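2-keto acid:ferredoxin oxidoreductase subunit alpha (Pyrococcus furiosus, PDB 1YD7) probably catalyses, together with its partner subunits, the ferredoxin-linked oxidative decarboxylation of 2-oxoglutarate to succinyl-CoA. Local coordinates at residues R31-A36 against E54-Y59; C38-G43 against A88-A93; S174-T179 against E205-K210. All coordinates share one frame; numbering follows the deposited sequence.

The three contacts belong to one alpha/beta domain of the thiamine diphosphate-binding family; contact 1 lies against one face of the sheet, contact 2 inside it, and contact 3 at the surface of the domain. Contacts 1 and 2 have centres about 10 Å apart and touch directly: Met56 packs on Tyr41, Ala33 on Met91, and Lys89 NZ probably hydrogen-bonds to Ala36 O (2.7 Å). Contact 3 is centred about 15 Å from contact 2 and joins it through a probable hydrogen bond of 2.8 Å from Arg209 NH2 to Ala88 O. It is about 19 Å, centre to centre, from contact 1, which it touches through Ile206. Contacts 1 and 2 interlock along the chain, whereas contact 3 closes later.

Contact 1: residues R31-A36 against E54-Y59; sequences RAAILA and EAMALY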
loop_
_atom_site.group_PDB
_atom_site.type_symbol
_atom_site.label_atom_id
_atom_site.label_comp_id
_atom_site.label_asym_id
_atom_site.label_seq_id
_atom_site.Cartn_x
_atom_site.Cartn_y
_atom_site.Cartn_z
ATOM N N ARG A 31 -4.153 -6.937 -1.440
ATOM C CA ARG A 31 -5.513 -7.218 -1.016
ATOM C C ARG A 31 -5.985 -6.298 0.108
ATOM O O ARG A 31 -7.137 -5.855 0.107
ATOM C CB ARG A 31 -5.649 -8.664 -0.563
ATOM C CG ARG A 31 -5.513 -9.637 -1.680
ATOM C CD ARG A 31 -5.974 -11.058 -1.271
ATOM N NE ARG A 31 -5.573 -12.044 -2.288
ATOM C CZ ARG A 31 -6.043 -13.293 -2.374
ATOM N NH1 ARG A 31 -6.995 -13.741 -1.563
ATOM N NH2 ARG A 31 -5.580 -14.094 -3.319
ATOM N N ALA A 32 -5.110 -6.069 1.081
ATOM C CA ALA A 32 -5.393 -5.163 2.194
ATOM C C ALA A 32 -5.630 -3.721 1.714
ATOM O O ALA A 32 -6.577 -3.067 2.141
ATOM C CB ALA A 32 -4.248 -5.189 3.195
ATOM N N ALA A 33 -4.745 -3.246 0.843
ATOM C CA ALA A 33 -4.830 -1.895 0.307
ATOM C C ALA A 33 -6.180 -1.689 -0.365
ATOM O O ALA A 33 -6.899 -0.766 -0.035
ATOM C CB ALA A 33 -3.683 -1.632 -0.638
ATOM N N ILE A 34 -6.560 -2.629 -1.226
ATOM C CA ILE A 34 -7.839 -2.596 -1.912
ATOM C C ILE A 34 -9.038 -2.726 -0.996
ATOM O O ILE A 34 -10.041 -2.014 -1.167
ATOM C CB ILE A 34 -7.863 -3.658 -3.019
ATOM C CG1 ILE A 34 -6.930 -3.191 -4.142
ATOM C CG2 ILE A 34 -9.253 -3.885 -3.515
ATOM C CD1 ILE A 34 -6.806 -4.106 -5.280
ATOM N N LEU A 35 -8.974 -3.634 -0.033
ATOM C CA LEU A 35 -10.065 -3.756 0.932
ATOM C C LEU A 35 -10.181 -2.482 1.771
ATOM O O LEU A 35 -11.273 -2.137 2.208
ATOM C CB LEU A 35 -9.900 -4.996 1.849
ATOM C CG LEU A 35 -10.286 -6.349 1.215
ATOM C CD1 LEU A 35 -9.564 -7.490 1.933
ATOM C CD2 LEU A 35 -11.808 -6.575 1.230
ATOM N N ALA A 36 -9.054 -1.814 2.011
ATOM C CA ALA A 36 -9.039 -0.571 2.786
ATOM C C ALA A 36 -9.569 0.650 2.005
ATOM O O ALA A 36 -9.802 1.691 2.603
ATOM C CB ALA A 36 -7.642 -0.276 3.288
ATOM N N GLU A 54 2.399 -5.637 -10.132
ATOM C CA GLU A 54 1.605 -6.535 -10.983
ATOM C C GLU A 54 0.277 -6.898 -10.368
ATOM O O GLU A 54 -0.698 -7.087 -11.074
ATOM C CB GLU A 54 2.375 -7.824 -11.313
ATOM C CG GLU A 54 3.612 -7.596 -12.159
ATOM N N ALA A 55 0.229 -7.041 -9.052
ATOM C CA ALA A 55 -1.037 -7.379 -8.401
ATOM C C ALA A 55 -1.988 -6.193 -8.511
ATOM O O ALA A 55 -3.154 -6.373 -8.827
ATOM C CB ALA A 55 -0.804 -7.766 -6.948
HETATM N N MSE A 56 -1.463 -4.982 -8.284
HETATM C CA MSE A 56 -2.244 -3.731 -8.404
HETATM C C MSE A 56 -2.644 -3.451 -9.863
HETATM O O MSE A 56 -3.802 -3.098 -10.135
HETATM C CB MSE A 56 -1.460 -2.543 -7.818
HETATM C CG MSE A 56 -1.133 -2.690 -6.337
HETATM SE SE MSE A 56 -2.743 -2.908 -5.224
HETATM C CE MSE A 56 -3.082 -0.971 -4.717
ATOM N N ALA A 57 -1.721 -3.670 -10.799
ATOM C CA ALA A 57 -2.071 -3.611 -12.240
ATOM C C ALA A 57 -3.222 -4.534 -12.612
ATOM O O ALA A 57 -4.085 -4.166 -13.417
ATOM C CB ALA A 57 -0.868 -3.928 -13.115
ATOM N N LEU A 58 -3.244 -5.742 -12.048
ATOM C CA LEU A 58 -4.381 -6.647 -12.277
ATOM C C LEU A 58 -5.651 -6.197 -11.585
ATOM O O LEU A 58 -6.719 -6.180 -12.179
ATOM C CB LEU A 58 -4.027 -8.067 -11.812
ATOM C CG LEU A 58 -5.111 -9.143 -11.886
ATOM C CD1 LEU A 58 -5.365 -9.522 -13.343
ATOM C CD2 LEU A 58 -4.677 -10.335 -11.076
ATOM N N TYR A 59 -5.555 -5.870 -10.304
ATOM C CA TYR A 59 -6.762 -5.680 -9.506
ATOM C C TYR A 59 -7.433 -4.314 -9.668
ATOM O O TYR A 59 -8.655 -4.238 -9.594
ATOM C CB TYR A 59 -6.473 -5.892 -8.008
ATOM C CG TYR A 59 -6.092 -7.308 -7.597
ATOM C CD1 TYR A 59 -6.656 -8.417 -8.231
ATOM C CD2 TYR A 59 -5.220 -7.530 -6.526
ATOM C CE1 TYR A 59 -6.326 -9.712 -7.856
ATOM C CE2 TYR A 59 -4.897 -8.824 -6.114
ATOM C CZ TYR A 59 -5.460 -9.915 -6.802
ATOM O OH TYR A 59 -5.184 -11.192 -6.447
#
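Ile34 CG1 and Tyr59 CG both lie anti to the carbonyl carbon and beside the backbone N (chi1 -71° and -66°), and the extended second torsion of Ile34 then carries CD1 straight to the base of the tyrosine. There CD1 lies 3.3 Å from Tyr59 CB, a close approach, and 4.0 Å from Tyr59 CD2, reaching the ring obliquely; the two side chains cross at about a right angle. Met56, a selenomethionine, bends at chi2 and chi3, which brings its SE to 4.2 Å from Ile34 CD1. The methyl carbon goes further, with Met56 CE 4.2 Å from Ala33 CB, where a small alanine leaves room for a long, flexible chain. Isoleucine suits the middle of this group because its slim CG1-CD1 arm can span the separation between two helices whose segment axes come no closer than 11.0 Å.

The polar ends meet through a third residue. Arg31 NE and Tyr59 OH both bind Glu27 OE2, one in a salt bridge and the other in a hydrogen bond, while Phe15 packs edge-to-face with the Tyr59 ring. The segments 31-36 and 54-59, inclined by 39°, thus sit side by side on the sheet face that carries Tyr41 and Met91, in the helical layer of an alpha/beta domain of the thiamine diphosphate-binding family.

Contact 2: residues C38-G43 against A88-A93; sequences CRFYAG and AKAMTA
Phe40 pairs with Ala90 and Tyr41 with Met91 on neighbouring parallel strands in the central sheet of the alpha/beta domain. Met91 N bonds to Phe40 O (3.0 Å) and Ala42 N to Met91 O (3.1 Å). From CB, which rises on the same face as Met91, the Tyr41 side chain sets CG anti to the backbone N (chi1 178°), and the ring leans out over the neighbouring strand. CD1 touches Met91 CG at 3.3 Å, and CE1 follows along the same selenomethionine. Met91 SE lies in the ring plane at the edge, 5.1 Å from the centroid, a Met-aromatic contact. Farther out, CZ is 3.9 Å from Ala93 CB, where only a small residue fits. At the tip, the buried Tyr41 OH lies 3.0 Å from Ala93 CB, a tight contact, and has no hydrogen-bond partner in the model. A leucine in place of Tyr41 would probably leave Met91 SE without its ring edge and open a gap beside Ala93. On the other face, Phe40 CD2 rests on Ala90 CB, the short alanine making space for the ring. On that face too, Thr92 turns its hydroxyl back to its partner strand, OG1 donating to Ala42 O at 2.7 Å, tilted 32° from the carbonyl plane.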
loop_
_atom_site.group_PDB
_atom_site.type_symbol
_atom_site.label_atom_id
_atom_site.label_comp_id
_atom_site.label_asym_id
_atom_site.label_seq_id
_atom_site.Cartn_x
_atom_site.Cartn_y
_atom_site.Cartn_z
ATOM N N CYS A 38 -8.127 1.819 -1.118
ATOM C CA CYS A 38 -7.165 2.384 -2.056
ATOM C C CYS A 38 -7.662 2.189 -3.495
ATOM O O CYS A 38 -7.983 1.064 -3.911
ATOM C CB CYS A 38 -5.810 1.721 -1.912
ATOM S SG CYS A 38 -4.527 2.388 -2.958
ATOM N N ARG A 39 -7.722 3.297 -4.231
ATOM C CA ARG A 39 -8.099 3.294 -5.638
ATOM C C ARG A 39 -7.094 4.006 -6.508
ATOM O O ARG A 39 -7.295 4.126 -7.687
ATOM C CB ARG A 39 -9.492 3.875 -5.816
ATOM C CG ARG A 39 -10.575 3.027 -5.174
ATOM C CD ARG A 39 -10.603 1.598 -5.769
ATOM N NE ARG A 39 -11.661 0.753 -5.196
ATOM C CZ ARG A 39 -11.555 0.010 -4.090
ATOM N NH1 ARG A 39 -10.437 -0.048 -3.388
ATOM N NH2 ARG A 39 -12.585 -0.711 -3.694
ATOM N N PHE A 40 -5.965 4.405 -5.945
ATOM C CA PHE A 40 -4.945 4.989 -6.739
ATOM C C PHE A 40 -3.595 4.452 -6.327
ATOM O O PHE A 40 -3.233 4.538 -5.145
ATOM C CB PHE A 40 -4.942 6.531 -6.568
ATOM C CG PHE A 40 -3.955 7.193 -7.431
ATOM C CD1 PHE A 40 -4.320 7.657 -8.691
ATOM C CD2 PHE A 40 -2.636 7.298 -7.035
ATOM C CE1 PHE A 40 -3.373 8.255 -9.527
ATOM C CE2 PHE A 40 -1.676 7.868 -7.881
ATOM C CZ PHE A 40 -2.051 8.361 -9.115
ATOM N N TYR A 41 -2.821 3.977 -7.303
ATOM C CA TYR A 41 -1.483 3.434 -7.054
ATOM C C TYR A 41 -0.533 3.959 -8.122
ATOM O O TYR A 41 -0.835 3.902 -9.320
ATOM C CB TYR A 41 -1.509 1.881 -7.069
ATOM C CG TYR A 41 -0.148 1.209 -6.858
ATOM C CD1 TYR A 41 0.251 0.780 -5.604
ATOM C CD2 TYR A 41 0.722 1.014 -7.898
ATOM C CE1 TYR A 41 1.484 0.169 -5.394
ATOM C CE2 TYR A 41 1.965 0.434 -7.701
ATOM C CZ TYR A 41 2.331 0.003 -6.447
ATOM O OH TYR A 41 3.553 -0.603 -6.253
ATOM N N ALA A 42 0.612 4.472 -7.709
ATOM C CA ALA A 42 1.620 4.921 -8.660
ATOM C C ALA A 42 2.949 4.279 -8.316
ATOM O O ALA A 42 3.372 4.245 -7.146
ATOM C CB ALA A 42 1.733 6.438 -8.663
ATOM N N GLY A 43 3.603 3.736 -9.337
ATOM C CA GLY A 43 4.875 3.066 -9.152
ATOM C C GLY A 43 5.395 2.522 -10.459
ATOM O O GLY A 43 4.807 2.759 -11.509
ATOM N N ALA A 88 -8.608 10.942 -3.382
ATOM C CA ALA A 88 -8.390 9.490 -3.469
ATOM C C ALA A 88 -7.630 8.937 -2.250
ATOM O O ALA A 88 -6.827 9.648 -1.627
ATOM C CB ALA A 88 -7.566 9.180 -4.745
ATOM N N LYS A 89 -7.856 7.663 -1.926
ATOM C CA LYS A 89 -6.908 6.928 -1.055
ATOM C C LYS A 89 -5.790 6.402 -1.930
ATOM O O LYS A 89 -6.034 5.602 -2.823
ATOM C CB LYS A 89 -7.576 5.777 -0.346
ATOM C CG LYS A 89 -8.483 6.165 0.779
ATOM C CD LYS A 89 -8.710 4.931 1.695
ATOM C CE LYS A 89 -9.708 5.220 2.763
ATOM N NZ LYS A 89 -9.829 4.116 3.702
ATOM N N ALA A 90 -4.573 6.872 -1.685
ATOM C CA ALA A 90 -3.459 6.717 -2.616
ATOM C C ALA A 90 -2.285 6.045 -1.954
ATOM O O ALA A 90 -2.096 6.173 -0.727
ATOM C CB ALA A 90 -3.006 8.078 -3.146
HETATM N N MSE A 91 -1.521 5.320 -2.771
HETATM C CA MSE A 91 -0.282 4.696 -2.347
HETATM C C MSE A 91 0.746 4.676 -3.471
HETATM O O MSE A 91 0.413 4.827 -4.640
HETATM C CB MSE A 91 -0.527 3.299 -1.740
HETATM C CG MSE A 91 -0.474 2.108 -2.661
HETATM SE SE MSE A 91 -0.393 0.275 -1.760
HETATM C CE MSE A 91 0.350 0.550 -0.120
ATOM N N THR A 92 2.008 4.564 -3.087
ATOM C CA THR A 92 3.089 4.318 -4.012
ATOM C C THR A 92 4.025 3.308 -3.354
ATOM O O THR A 92 3.928 3.075 -2.150
ATOM C CB THR A 92 3.836 5.635 -4.405
ATOM O OG1 THR A 92 4.953 5.331 -5.263
ATOM C CG2 THR A 92 4.335 6.410 -3.166
ATOM N N ALA A 93 4.898 2.701 -4.155
ATOM C CA ALA A 93 5.848 1.685 -3.694
ATOM C C ALA A 93 7.228 1.917 -4.272
ATOM O O ALA A 93 7.367 2.121 -5.462
ATOM C CB ALA A 93 5.374 0.286 -4.051
#

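Contact 3: residues S174-T179 against E205-K210; sequences SEKYRT and EIINRK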
loop_
_atom_site.group_PDB
_atom_site.type_symbol
_atom_site.label_atom_id
_atom_site.label_comp_id
_atom_site.label_asym_id
_atom_site.label_seq_id
_atom_site.Cartn_x
_atom_site.Cartn_y
_atom_site.Cartn_z
ATOM N N SER A 174 -3.133 6.956 8.180
ATOM C CA SER A 174 -2.876 8.104 7.300
ATOM C C SER A 174 -4.173 8.934 7.202
ATOM O O SER A 174 -4.124 10.127 7.220
ATOM C CB SER A 174 -2.351 7.711 5.905
ATOM O OG SER A 174 -3.332 7.049 5.151
ATOM N N GLU A 175 -5.310 8.278 7.144
ATOM C CA GLU A 175 -6.589 8.974 7.192
ATOM C C GLU A 175 -6.882 9.649 8.549
ATOM O O GLU A 175 -7.204 10.842 8.572
ATOM C CB GLU A 175 -7.717 8.037 6.825
ATOM C CG GLU A 175 -7.590 7.413 5.439
ATOM C CD GLU A 175 -7.868 8.382 4.312
ATOM O OE1 GLU A 175 -8.801 9.161 4.470
ATOM O OE2 GLU A 175 -7.155 8.379 3.283
ATOM N N LYS A 176 -6.761 8.904 9.654
ATOM C CA LYS A 176 -6.900 9.443 11.026
ATOM C C LYS A 176 -6.022 10.663 11.298
ATOM O O LYS A 176 -6.497 11.655 11.854
ATOM C CB LYS A 176 -6.616 8.383 12.126
ATOM C CG LYS A 176 -7.343 8.706 13.482
ATOM C CD LYS A 176 -6.647 8.128 14.762
ATOM C CE LYS A 176 -7.342 6.883 15.418
ATOM N NZ LYS A 176 -6.554 6.304 16.557
ATOM N N TYR A 177 -4.747 10.612 10.934
ATOM C CA TYR A 177 -3.866 11.708 11.285
ATOM C C TYR A 177 -3.522 12.610 10.117
ATOM O O TYR A 177 -2.715 13.513 10.279
ATOM C CB TYR A 177 -2.602 11.161 11.949
ATOM C CG TYR A 177 -2.901 10.448 13.255
ATOM C CD1 TYR A 177 -3.338 11.166 14.370
ATOM C CD2 TYR A 177 -2.749 9.054 13.375
ATOM C CE1 TYR A 177 -3.634 10.505 15.600
ATOM C CE2 TYR A 177 -3.026 8.387 14.582
ATOM C CZ TYR A 177 -3.465 9.132 15.689
ATOM O OH TYR A 177 -3.735 8.512 16.871
ATOM N N ARG A 178 -4.154 12.367 8.959
ATOM C CA ARG A 178 -3.963 13.138 7.716
ATOM C C ARG A 178 -2.504 13.310 7.380
ATOM O O ARG A 178 -1.980 14.419 7.275
ATOM C CB ARG A 178 -4.702 14.485 7.775
ATOM C CG ARG A 178 -6.225 14.309 7.774
ATOM C CD ARG A 178 -6.966 15.616 8.059
ATOM N N THR A 179 -1.843 12.189 7.143
ATOM C CA THR A 179 -0.398 12.220 7.110
ATOM C C THR A 179 0.159 11.025 6.330
ATOM O O THR A 179 -0.519 10.019 6.175
ATOM C CB THR A 179 0.115 12.281 8.572
ATOM O OG1 THR A 179 1.451 12.774 8.597
ATOM C CG2 THR A 179 0.059 10.899 9.242
ATOM N N GLU A 205 -12.703 -2.588 10.131
ATOM C CA GLU A 205 -12.819 -1.196 10.539
ATOM C C GLU A 205 -11.943 -0.311 9.652
ATOM O O GLU A 205 -10.715 -0.378 9.718
ATOM C CB GLU A 205 -12.413 -1.027 12.020
ATOM C CG GLU A 205 -13.050 0.203 12.744
ATOM C CD GLU A 205 -12.050 1.259 13.274
ATOM O OE1 GLU A 205 -10.814 1.049 13.226
ATOM O OE2 GLU A 205 -12.518 2.318 13.760
ATOM N N ILE A 206 -12.594 0.516 8.831
ATOM C CA ILE A 206 -11.918 1.521 8.010
ATOM C C ILE A 206 -12.179 2.935 8.545
ATOM O O ILE A 206 -13.319 3.313 8.753
ATOM C CB ILE A 206 -12.383 1.436 6.534
ATOM C CG1 ILE A 206 -12.136 0.035 5.947
ATOM C CG2 ILE A 206 -11.685 2.474 5.689
ATOM C CD1 ILE A 206 -10.743 -0.463 6.124
ATOM N N ILE A 207 -11.114 3.696 8.791
ATOM C CA ILE A 207 -11.227 5.126 9.071
ATOM C C ILE A 207 -11.023 5.943 7.780
ATOM O O ILE A 207 -10.077 5.702 7.024
ATOM C CB ILE A 207 -10.175 5.595 10.087
ATOM C CG1 ILE A 207 -10.275 4.807 11.391
ATOM C CG2 ILE A 207 -10.337 7.113 10.384
ATOM C CD1 ILE A 207 -9.199 5.188 12.401
ATOM N N ASN A 208 -11.905 6.914 7.546
ATOM C CA ASN A 208 -11.773 7.856 6.426
ATOM C C ASN A 208 -11.478 9.281 6.910
ATOM O O ASN A 208 -11.904 9.673 7.988
ATOM C CB ASN A 208 -13.013 7.788 5.557
ATOM C CG ASN A 208 -13.130 6.456 4.839
ATOM O OD1 ASN A 208 -12.182 6.013 4.169
ATOM N ND2 ASN A 208 -14.281 5.798 4.985
ATOM N N ARG A 209 -10.680 10.020 6.147
ATOM C CA ARG A 209 -10.229 11.370 6.565
ATOM C C ARG A 209 -11.412 12.315 6.887
ATOM O O ARG A 209 -12.489 12.238 6.260
ATOM C CB ARG A 209 -9.372 12.020 5.475
ATOM C CG ARG A 209 -10.189 12.281 4.164
ATOM C CD ARG A 209 -9.257 12.641 3.018
ATOM N NE ARG A 209 -8.541 11.460 2.540
ATOM C CZ ARG A 209 -7.804 11.411 1.442
ATOM N NH1 ARG A 209 -7.686 12.480 0.669
ATOM N NH2 ARG A 209 -7.202 10.273 1.103
ATOM N N LYS A 210 -11.195 13.204 7.851
ATOM C CA LYS A 210 -12.216 14.180 8.248
ATOM C C LYS A 210 -12.378 15.226 7.155
ATOM O O LYS A 210 -11.400 15.872 6.783
ATOM C CB LYS A 210 -11.835 14.857 9.569
#
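Glu175 and Arg209 supply the charged part of this contact. Arg209 presents NE and NH2 side-on, one nitrogen to each carboxylate oxygen: NE reaches Glu175 OE1 at 3.0 Å in an almost straight bond (170° at the hydrogen), and NH2 meets Glu175 OE2 on its syn lone pair at 2.9 Å. The two flat groups are only 25° apart, so both bonds can form together and neither group can easily turn. Arginine suits this place because it still has N-H groups to spend: NH1 bonds to Ser84 O and NH2 also to Ala88 O, tying the pair to the end of helix 73-85 and to the lead-in of strand 90-95.

A hydrogen bond from the backbone adds a third grip. Arg209 N donates to the anti lone pair of Glu175 OE1 at 2.7 Å, so this oxygen accepts two bonds from one residue. Glu175 itself is buried, and the neighbouring positive charge would probably favour its ionised form. Its bend at chi2 (-73°) folds the carboxylate toward the passing chain.

Apolar and backbone packing complete the contact. Glu175 CB lies 3.3 Å from Ile207 O. Ile207 CD1 rests against the aliphatic part of Lys176, 3.9 Å from its CE; a lysine fits here, as its methylenes can cover the isoleucine at an exposed position. Upstream, the Asn172 side chain bonds to Glu205 O and Ile207 N, continuing the attachment to the same helix.

The contact is thus an irregular segment following strand 193-198, laid across the C-terminal end of helix 160-177 and fastened by a bidentate, side-on glutamate-arginine salt bridge at the border of the alpha/beta domain.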